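Local structure of DNA topoisomerase 2-associated protein PAT1 (Saccharomyces cerevisiae, 5LMG) at residues A[60-65]-A[113-118]; A[79-84]-A[122-127]. The protein activates mRNA decapping and represses translation, its C-terminal domain interacting directly with the decapping enzyme Dcp2 and the exonuclease Xrn1. The protein carries 2 engineered substitutions. All coordinates share one frame; numbering follows the deposited sequence.

Interaction 1 (A[60-65]-A[113-118]). With MG (magnesium ion), chain N; EDO (1,2-ethanediol), chain G; EDO (1,2-ethanediol), chain E.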
ATOM      1  N   GLU A  60      18.762  17.263  15.842  1.00 44.01           N
ATOM      2  CA  GLU A  60      19.168  18.434  16.637  1.00 44.40           C
ATOM      3  C   GLU A  60      18.156  19.567  16.484  1.00 46.64           C
ATOM      4  O   GLU A  60      17.722  20.129  17.488  1.00 45.52           O
ATOM      5  CB  GLU A  60      20.567  18.916  16.238  1.00 46.67           C
ATOM      6  CG  GLU A  60      21.695  18.065  16.801  1.00 60.31           C
ATOM      7  CD  GLU A  60      23.080  18.343  16.241  1.00 86.03           C
ATOM      8  OE1 GLU A  60      23.194  19.097  15.246  1.00 83.14           O
ATOM      9  OE2 GLU A  60      24.056  17.777  16.785  1.00 83.10           O
ATOM     10  N   GLU A  61      17.737  19.849  15.238  1.00 43.51           N
ATOM     11  CA  GLU A  61      16.765  20.899  14.930  1.00 43.61           C
ATOM     12  C   GLU A  61      15.376  20.596  15.500  1.00 47.30           C
ATOM     13  O   GLU A  61      14.720  21.515  15.992  1.00 46.63           O
ATOM     14  CB  GLU A  61      16.705  21.206  13.425  1.00 45.14           C
ATOM     15  CG  GLU A  61      18.025  21.648  12.798  1.00 53.15           C
ATOM     16  CD  GLU A  61      18.683  22.936  13.265  1.00 72.25           C
ATOM     17  OE1 GLU A  61      18.120  23.641  14.134  1.00 62.52           O
ATOM     18  OE2 GLU A  61      19.783  23.237  12.748  1.00 69.47           O
ATOM     19  N   ILE A  62      14.950  19.311  15.480  1.00 44.05           N
ATOM     20  CA  ILE A  62      13.654  18.897  16.034  1.00 42.71           C
ATOM     21  C   ILE A  62      13.686  19.043  17.554  1.00 45.39           C
ATOM     22  O   ILE A  62      12.756  19.615  18.124  1.00 44.36           O
ATOM     23  CB  ILE A  62      13.204  17.482  15.546  1.00 45.31           C
ATOM     24  CG1 ILE A  62      12.790  17.475  14.041  1.00 45.33           C
ATOM     25  CG2 ILE A  62      12.106  16.853  16.445  1.00 45.45           C
ATOM     26  CD1 ILE A  62      11.513  18.301  13.637  1.00 47.12           C
ATOM     27  N   LEU A  63      14.764  18.559  18.202  1.00 43.03           N
ATOM     28  CA  LEU A  63      14.946  18.654  19.650  1.00 43.48           C
ATOM     29  C   LEU A  63      14.879  20.105  20.132  1.00 48.34           C
ATOM     30  O   LEU A  63      14.240  20.362  21.149  1.00 48.15           O
ATOM     31  CB  LEU A  63      16.230  17.942  20.124  1.00 43.58           C
ATOM     32  CG  LEU A  63      16.258  16.392  20.016  1.00 47.21           C
ATOM     33  CD1 LEU A  63      17.561  15.842  20.537  1.00 48.15           C
ATOM     34  CD2 LEU A  63      15.075  15.729  20.731  1.00 46.62           C
ATOM     35  N   ASP A  64      15.456  21.053  19.358  1.00 45.98           N
ATOM     36  CA  ASP A  64      15.405  22.495  19.652  1.00 46.57           C
ATOM     37  C   ASP A  64      13.979  23.023  19.529  1.00 47.16           C
ATOM     38  O   ASP A  64      13.521  23.727  20.426  1.00 45.69           O
ATOM     39  CB  ASP A  64      16.341  23.294  18.715  1.00 50.30           C
ATOM     40  CG  ASP A  64      17.817  23.275  19.081  1.00 67.87           C
ATOM     41  OD1 ASP A  64      18.148  22.849  20.215  1.00 69.14           O
ATOM     42  OD2 ASP A  64      18.644  23.699  18.238  1.00 76.50           O
ATOM     43  N   LEU A  65      13.269  22.663  18.436  1.00 43.93           N
ATOM     44  CA  LEU A  65      11.885  23.099  18.209  1.00 43.58           C
ATOM     45  C   LEU A  65      10.967  22.575  19.306  1.00 46.84           C
ATOM     46  O   LEU A  65      10.151  23.334  19.832  1.00 46.71           O
ATOM     47  CB  LEU A  65      11.358  22.655  16.829  1.00 42.86           C
ATOM     48  CG  LEU A  65      11.893  23.386  15.598  1.00 48.22           C
ATOM     49  CD1 LEU A  65      11.548  22.617  14.317  1.00 48.12           C
ATOM     50  CD2 LEU A  65      11.402  24.830  15.534  1.00 49.85           C
ATOM     51  N   PHE A 113       6.522  16.750  10.816  1.00 41.83           N
ATOM     52  CA  PHE A 113       5.202  17.206  10.376  1.00 42.13           C
ATOM     53  C   PHE A 113       4.503  18.111  11.380  1.00 47.68           C
ATOM     54  O   PHE A 113       3.720  18.964  10.962  1.00 49.07           O
ATOM     55  CB  PHE A 113       4.316  16.022   9.959  1.00 43.04           C
ATOM     56  CG  PHE A 113       4.461  15.701   8.486  1.00 44.23           C
ATOM     57  CD1 PHE A 113       5.698  15.348   7.949  1.00 46.49           C
ATOM     58  CD2 PHE A 113       3.369  15.782   7.630  1.00 45.23           C
ATOM     59  CE1 PHE A 113       5.837  15.088   6.586  1.00 47.56           C
ATOM     60  CE2 PHE A 113       3.508  15.508   6.267  1.00 47.71           C
ATOM     61  CZ  PHE A 113       4.739  15.171   5.752  1.00 46.26           C
ATOM     62  N   ASN A 114       4.841  18.006  12.681  1.00 44.23           N
ATOM     63  CA  ASN A 114       4.287  18.903  13.696  1.00 43.86           C
ATOM     64  C   ASN A 114       4.729  20.366  13.496  1.00 47.84           C
ATOM     65  O   ASN A 114       4.013  21.266  13.929  1.00 48.01           O
ATOM     66  CB  ASN A 114       4.676  18.439  15.108  1.00 42.88           C
ATOM     67  CG  ASN A 114       3.978  17.190  15.581  1.00 59.91           C
ATOM     68  OD1 ASN A 114       2.909  16.803  15.087  1.00 55.02           O
ATOM     69  ND2 ASN A 114       4.562  16.544  16.579  1.00 51.13           N
ATOM     70  N   PHE A 115       5.901  20.601  12.865  1.00 44.11           N
ATOM     71  CA  PHE A 115       6.457  21.952  12.691  1.00 44.76           C
ATOM     72  C   PHE A 115       6.420  22.500  11.253  1.00 50.21           C
ATOM     73  O   PHE A 115       7.004  23.554  10.995  1.00 51.05           O
ATOM     74  CB  PHE A 115       7.893  22.014  13.264  1.00 46.45           C
ATOM     75  CG  PHE A 115       7.950  21.745  14.749  1.00 47.43           C
ATOM     76  CD1 PHE A 115       7.668  22.751  15.664  1.00 49.71           C
ATOM     77  CD2 PHE A 115       8.225  20.467  15.231  1.00 49.19           C
ATOM     78  CE1 PHE A 115       7.683  22.493  17.041  1.00 50.76           C
ATOM     79  CE2 PHE A 115       8.232  20.207  16.604  1.00 52.02           C
ATOM     80  CZ  PHE A 115       7.968  21.222  17.503  1.00 50.08           C
ATOM     81  N   LEU A 116       5.711  21.828  10.336  1.00 46.40           N
ATOM     82  CA  LEU A 116       5.601  22.277   8.947  1.00 46.01           C
ATOM     83  C   LEU A 116       4.219  22.807   8.605  1.00 48.34           C
ATOM     84  O   LEU A 116       3.240  22.443   9.257  1.00 47.64           O
ATOM     85  CB  LEU A 116       5.946  21.142   7.969  1.00 45.56           C
ATOM     86  CG  LEU A 116       7.333  20.511   8.042  1.00 50.01           C
ATOM     87  CD1 LEU A 116       7.411  19.342   7.111  1.00 49.55           C
ATOM     88  CD2 LEU A 116       8.436  21.518   7.736  1.00 52.64           C
ATOM     89  N   ASP A 117       4.138  23.647   7.556  1.00 44.97           N
ATOM     90  CA  ASP A 117       2.858  24.145   7.058  1.00 44.69           C
ATOM     91  C   ASP A 117       2.392  23.256   5.891  1.00 47.89           C
ATOM     92  O   ASP A 117       3.104  22.306   5.536  1.00 45.11           O
ATOM     93  CB  ASP A 117       2.892  25.655   6.714  1.00 46.63           C
ATOM     94  CG  ASP A 117       3.771  26.097   5.550  1.00 46.02           C
ATOM     95  OD1 ASP A 117       4.172  25.236   4.742  1.00 43.66           O
ATOM     96  OD2 ASP A 117       4.027  27.304   5.435  1.00 54.52           O
ATOM     97  N   LYS A 118       1.201  23.543   5.322  1.00 45.61           N
ATOM     98  CA  LYS A 118       0.582  22.761   4.253  1.00 45.62           C
ATOM     99  C   LYS A 118       1.473  22.584   3.004  1.00 47.42           C
ATOM    100  O   LYS A 118       1.673  21.444   2.567  1.00 45.93           O
ATOM    101  CB  LYS A 118      -0.798  23.347   3.886  1.00 49.71           C
ATOM    102  CG  LYS A 118      -1.623  22.487   2.926  1.00 60.12           C
ATOM    103  CD  LYS A 118      -2.871  23.231   2.468  1.00 76.76           C
ATOM    104  CE  LYS A 118      -3.319  22.795   1.094  1.00 92.98           C
ATOM    105  NZ  LYS A 118      -4.643  23.368   0.728  1.00104.24           N
TER
HETATM  106 MG    MG N 810       5.006  28.498   3.927  0.50 51.60          MG
HETATM  107  C1  EDO G 803      20.217  26.587  16.117  1.00 86.71           C
HETATM  108  O1  EDO G 803      21.001  26.182  17.229  1.00 86.04           O
HETATM  109  C2  EDO G 803      20.814  25.999  14.811  1.00 87.24           C
HETATM  110  O2  EDO G 803      20.035  26.422  13.699  1.00 87.68           O
HETATM  111  C1  EDO E 801      26.702  20.609  14.688  1.00 97.86           C
HETATM  112  O1  EDO E 801      27.250  21.493  13.720  1.00 97.86           O
HETATM  113  C2  EDO E 801      27.512  19.290  14.698  1.00 97.91           C
HETATM  114  O2  EDO E 801      26.972  18.410  15.670  1.00 97.58           O
HETATM  115  O   HOH W   1       5.385  26.800   2.679  1.00 45.33           O
HETATM  116  O   HOH W   2       7.081  28.239   4.911  1.00 58.42           O

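Interaction 2 (A[79-84]-A[122-127])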
ATOM      1  N   ALA A  79      15.445  26.545   9.885  1.00 47.23           N
ATOM      2  CA  ALA A  79      16.665  25.741   9.974  1.00 47.44           C
ATOM      3  C   ALA A  79      16.370  24.246   9.802  1.00 51.79           C
ATOM      4  O   ALA A  79      17.110  23.571   9.086  1.00 51.70           O
ATOM      5  CB  ALA A  79      17.379  26.003  11.290  1.00 48.17           C
ATOM      6  N   MET A  80      15.254  23.747  10.399  1.00 47.84           N
ATOM      7  CA  MET A  80      14.849  22.341  10.277  1.00 46.64           C
ATOM      8  C   MET A  80      14.449  22.018   8.824  1.00 49.87           C
ATOM      9  O   MET A  80      14.897  20.992   8.289  1.00 47.29           O
ATOM     10  CB  MET A  80      13.715  22.005  11.265  1.00 48.19           C
ATOM     11  CG  MET A  80      13.312  20.526  11.266  1.00 50.76           C
ATOM     12  SD  MET A  80      11.994  20.128  10.082  1.00 54.15           S
ATOM     13  CE  MET A  80      10.571  20.808  10.926  1.00 50.22           C
ATOM     14  N   TRP A  81      13.594  22.882   8.204  1.00 47.42           N
ATOM     15  CA  TRP A  81      13.149  22.724   6.819  1.00 47.74           C
ATOM     16  C   TRP A  81      14.357  22.676   5.875  1.00 51.90           C
ATOM     17  O   TRP A  81      14.437  21.770   5.051  1.00 50.37           O
ATOM     18  CB  TRP A  81      12.146  23.829   6.397  1.00 47.10           C
ATOM     19  CG  TRP A  81      11.824  23.824   4.923  1.00 48.86           C
ATOM     20  CD1 TRP A  81      12.276  24.707   3.985  1.00 52.58           C
ATOM     21  CD2 TRP A  81      11.061  22.837   4.206  1.00 48.31           C
ATOM     22  NE1 TRP A  81      11.805  24.359   2.737  1.00 52.33           N
ATOM     23  CE2 TRP A  81      11.064  23.212   2.842  1.00 52.95           C
ATOM     24  CE3 TRP A  81      10.364  21.674   4.586  1.00 49.01           C
ATOM     25  CZ2 TRP A  81      10.393  22.471   1.857  1.00 51.82           C
ATOM     26  CZ3 TRP A  81       9.679  20.956   3.613  1.00 50.31           C
ATOM     27  CH2 TRP A  81       9.701  21.353   2.267  1.00 51.20           C
ATOM     28  N   GLU A  82      15.313  23.606   6.051  1.00 50.70           N
ATOM     29  CA  GLU A  82      16.539  23.675   5.247  1.00 52.31           C
ATOM     30  C   GLU A  82      17.429  22.431   5.414  1.00 57.30           C
ATOM     31  O   GLU A  82      18.005  21.970   4.429  1.00 57.37           O
ATOM     32  CB  GLU A  82      17.321  24.964   5.538  1.00 54.35           C
ATOM     33  CG  GLU A  82      16.773  26.175   4.801  1.00 67.01           C
ATOM     34  CD  GLU A  82      17.622  27.425   4.928  1.00 95.60           C
ATOM     35  OE1 GLU A  82      18.721  27.467   4.329  1.00 99.81           O
ATOM     36  OE2 GLU A  82      17.177  28.376   5.610  1.00 90.56           O
ATOM     37  N   ALA A  83      17.484  21.857   6.636  1.00 53.78           N
ATOM     38  CA  ALA A  83      18.256  20.642   6.948  1.00 53.56           C
ATOM     39  C   ALA A  83      17.698  19.361   6.274  1.00 56.61           C
ATOM     40  O   ALA A  83      18.379  18.335   6.268  1.00 56.49           O
ATOM     41  CB  ALA A  83      18.351  20.454   8.457  1.00 54.10           C
ATOM     42  N   LEU A  84      16.486  19.433   5.683  1.00 53.57           N
ATOM     43  CA  LEU A  84      15.825  18.316   4.990  1.00 52.83           C
ATOM     44  C   LEU A  84      16.229  18.143   3.509  1.00 59.49           C
ATOM     45  O   LEU A  84      16.062  17.047   2.961  1.00 59.03           O
ATOM     46  CB  LEU A  84      14.293  18.409   5.111  1.00 51.90           C
ATOM     47  CG  LEU A  84      13.641  18.235   6.484  1.00 55.26           C
ATOM     48  CD1 LEU A  84      12.150  18.488   6.392  1.00 55.24           C
ATOM     49  CD2 LEU A  84      13.870  16.838   7.046  1.00 53.64           C
ATOM     50  N   LEU A 122       3.137  19.234   1.481  1.00 45.67           N
ATOM     51  CA  LEU A 122       2.786  18.880   0.105  1.00 45.74           C
ATOM     52  C   LEU A 122       4.058  18.662  -0.727  1.00 48.01           C
ATOM     53  O   LEU A 122       4.117  17.696  -1.484  1.00 47.10           O
ATOM     54  CB  LEU A 122       1.861  19.955  -0.511  1.00 46.60           C
ATOM     55  CG  LEU A 122       0.976  19.610  -1.732  1.00 52.64           C
ATOM     56  CD1 LEU A 122       1.551  20.157  -3.001  1.00 54.53           C
ATOM     57  CD2 LEU A 122       0.613  18.133  -1.839  1.00 52.77           C
ATOM     58  N   LYS A 123       5.099  19.504  -0.518  1.00 44.77           N
ATOM     59  CA  LYS A 123       6.404  19.378  -1.191  1.00 44.86           C
ATOM     60  C   LYS A 123       7.106  18.047  -0.856  1.00 47.02           C
ATOM     61  O   LYS A 123       7.755  17.461  -1.728  1.00 46.01           O
ATOM     62  CB  LYS A 123       7.320  20.555  -0.846  1.00 47.64           C
ATOM     63  CG  LYS A 123       7.103  21.776  -1.727  1.00 56.38           C
ATOM     64  CD  LYS A 123       8.046  22.910  -1.324  1.00 70.00           C
ATOM     65  CE  LYS A 123       7.850  24.161  -2.146  1.00 80.79           C
ATOM     66  NZ  LYS A 123       8.374  24.007  -3.530  1.00 92.13           N
ATOM     67  N   ILE A 124       6.950  17.569   0.388  1.00 44.15           N
ATOM     68  CA  ILE A 124       7.496  16.284   0.849  1.00 44.19           C
ATOM     69  C   ILE A 124       6.804  15.134   0.097  1.00 48.03           C
ATOM     70  O   ILE A 124       7.497  14.281  -0.459  1.00 47.13           O
ATOM     71  CB  ILE A 124       7.438  16.134   2.394  1.00 46.56           C
ATOM     72  CG1 ILE A 124       8.522  17.042   3.056  1.00 47.27           C
ATOM     73  CG2 ILE A 124       7.574  14.652   2.828  1.00 46.63           C
ATOM     74  CD1 ILE A 124       8.550  17.108   4.564  1.00 49.12           C
ATOM     75  N   LEU A 125       5.451  15.146   0.051  1.00 44.83           N
ATOM     76  CA  LEU A 125       4.635  14.146  -0.647  1.00 44.98           C
ATOM     77  C   LEU A 125       4.985  14.128  -2.147  1.00 48.46           C
ATOM     78  O   LEU A 125       5.183  13.047  -2.709  1.00 47.56           O
ATOM     79  CB  LEU A 125       3.128  14.417  -0.461  1.00 45.41           C
ATOM     80  CG  LEU A 125       2.416  14.305   0.912  1.00 50.42           C
ATOM     81  CD1 LEU A 125       1.192  13.422   0.810  1.00 51.16           C
ATOM     82  CD2 LEU A 125       3.329  13.891   2.069  1.00 52.10           C
ATOM     83  N   GLN A 126       5.103  15.326  -2.777  1.00 45.40           N
ATOM     84  CA  GLN A 126       5.485  15.499  -4.188  1.00 45.07           C
ATOM     85  C   GLN A 126       6.849  14.846  -4.443  1.00 50.17           C
ATOM     86  O   GLN A 126       6.982  14.104  -5.411  1.00 49.86           O
ATOM     87  CB  GLN A 126       5.536  16.987  -4.588  1.00 46.45           C
ATOM     88  CG  GLN A 126       4.161  17.628  -4.784  1.00 57.54           C
ATOM     89  CD  GLN A 126       4.220  19.107  -5.106  1.00 71.38           C
ATOM     90  OE1 GLN A 126       4.972  19.885  -4.507  1.00 62.21           O
ATOM     91  NE2 GLN A 126       3.349  19.547  -5.994  1.00 66.20           N
ATOM     92  N   LYS A 127       7.842  15.089  -3.552  1.00 47.82           N
ATOM     93  CA  LYS A 127       9.184  14.510  -3.645  1.00 48.37           C
ATOM     94  C   LYS A 127       9.122  12.972  -3.600  1.00 50.77           C
ATOM     95  O   LYS A 127       9.691  12.324  -4.481  1.00 49.88           O
ATOM     96  CB  LYS A 127      10.093  15.044  -2.513  1.00 51.81           C
ATOM     97  CG  LYS A 127      11.583  14.734  -2.689  1.00 62.81           C
ATOM     98  CD  LYS A 127      12.291  15.797  -3.514  1.00 75.04           C
ATOM     99  CE  LYS A 127      12.614  15.340  -4.910  1.00 83.50           C
ATOM    100  NZ  LYS A 127      13.041  16.479  -5.754  1.00 96.36           N
TER

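Interaction 1 (A[60-65]-A[113-118])
Asp117 OD1 is gripped twice, two residues beyond the Phe115 ring that packs on Leu65: as an N-cap it takes a backbone N-H of helix 118-130, and it accepts a hydrogen bond from water 1, whose oxygen is 2.9 Å from OD1. That water also binds a magnesium ion, which Asp117 OD2 ligates directly at 2.2 Å, so the carboxylate joins helix cap and metal. Asp117 N in turn bonds to Gln120 OE1. The turn links helix 103-114 to helix 118-130 in a largely helical fold whose sequence family belongs to the TPR clan, and it leans on helix 48-70 through Phe115. Leu65 CB sits over the middle of the Phe115 ring, 3.7 Å from its centroid and 11° off the normal, a CH-pi contact. Leu65 CD1 covers the root of the ring, 3.7 Å from Phe115 CG. Ile62, bent at its second torsion (chi2 -66°), sends CD1 obliquely to within 4.2 Å of Phe115 CD2. An alanine in place of Phe115 is likely to open a gap beside Leu65 and Ile62 and to cost the CH-pi contact. Phe115 O is held separately, by Ser77 OG.

Interaction 2 (A[79-84]-A[122-127])
Trp81 reaches with the outer, six-membered part of its indole to two neighbouring residues of helix 118-130, Lys123 and Ile124. The aliphatic part of Lys123 crosses the indole at about a right angle: Lys123 CB lies 4.0 Å from Trp81 CH2, and Lys123 CD is equally close to Trp81 CZ2. Ile124 meets the same ring system differently, at its edge and near its plane, with Ile124 CG1 4.1 Å from Trp81 CZ3. What brings the indole across is its first torsion, which sets CG anti to the backbone N (chi1 171°) and carries the ring out from the short helix 78-82. One turn on, Leu84 adds a looser methyl contact, its CD1 4.3 Å from Ile124 CD1. The nearest CA atoms, those of Leu84 and Ile124, stand 9.5 Å apart, so the backbones are bridged entirely by side chains. Here a large aromatic, helped by Leu84, spans the distance between the short helix 78-82 and helix 118-130. Lys123 divides its labour: its methylenes serve the packing, while a bend at the last torsion (chi4 -73°) turns NZ aside, where Asp87 forms a weak, long ion pair with it. With apolar carbons doing all the touching, the contact probably owes its stability to burial and shape, and its lysine can keep its charged end turned away from the apolar carbons.

Overall arrangement
The centres of interactions 1 and 2 lie 11 Å apart, on the same side of the chain's centre, and the two touch. Their segments alternate along the sequence: helix 48-70 is followed by helix 78-82, and, after the short helix 95-99, helix 103-114 leads through its turn into helix 118-130. Interaction 1 joins the first of these to the turn; interaction 2 joins the second to the last. Between them the side chains interlock: Leu116 packs on both Trp81 and Ile124, while Met80 meets Ile62 and Phe115. This interleaving exemplifies how a helical domain brings helices far apart in sequence into shared apolar packing, here centred about 26 and 22 Å from the chain's centre.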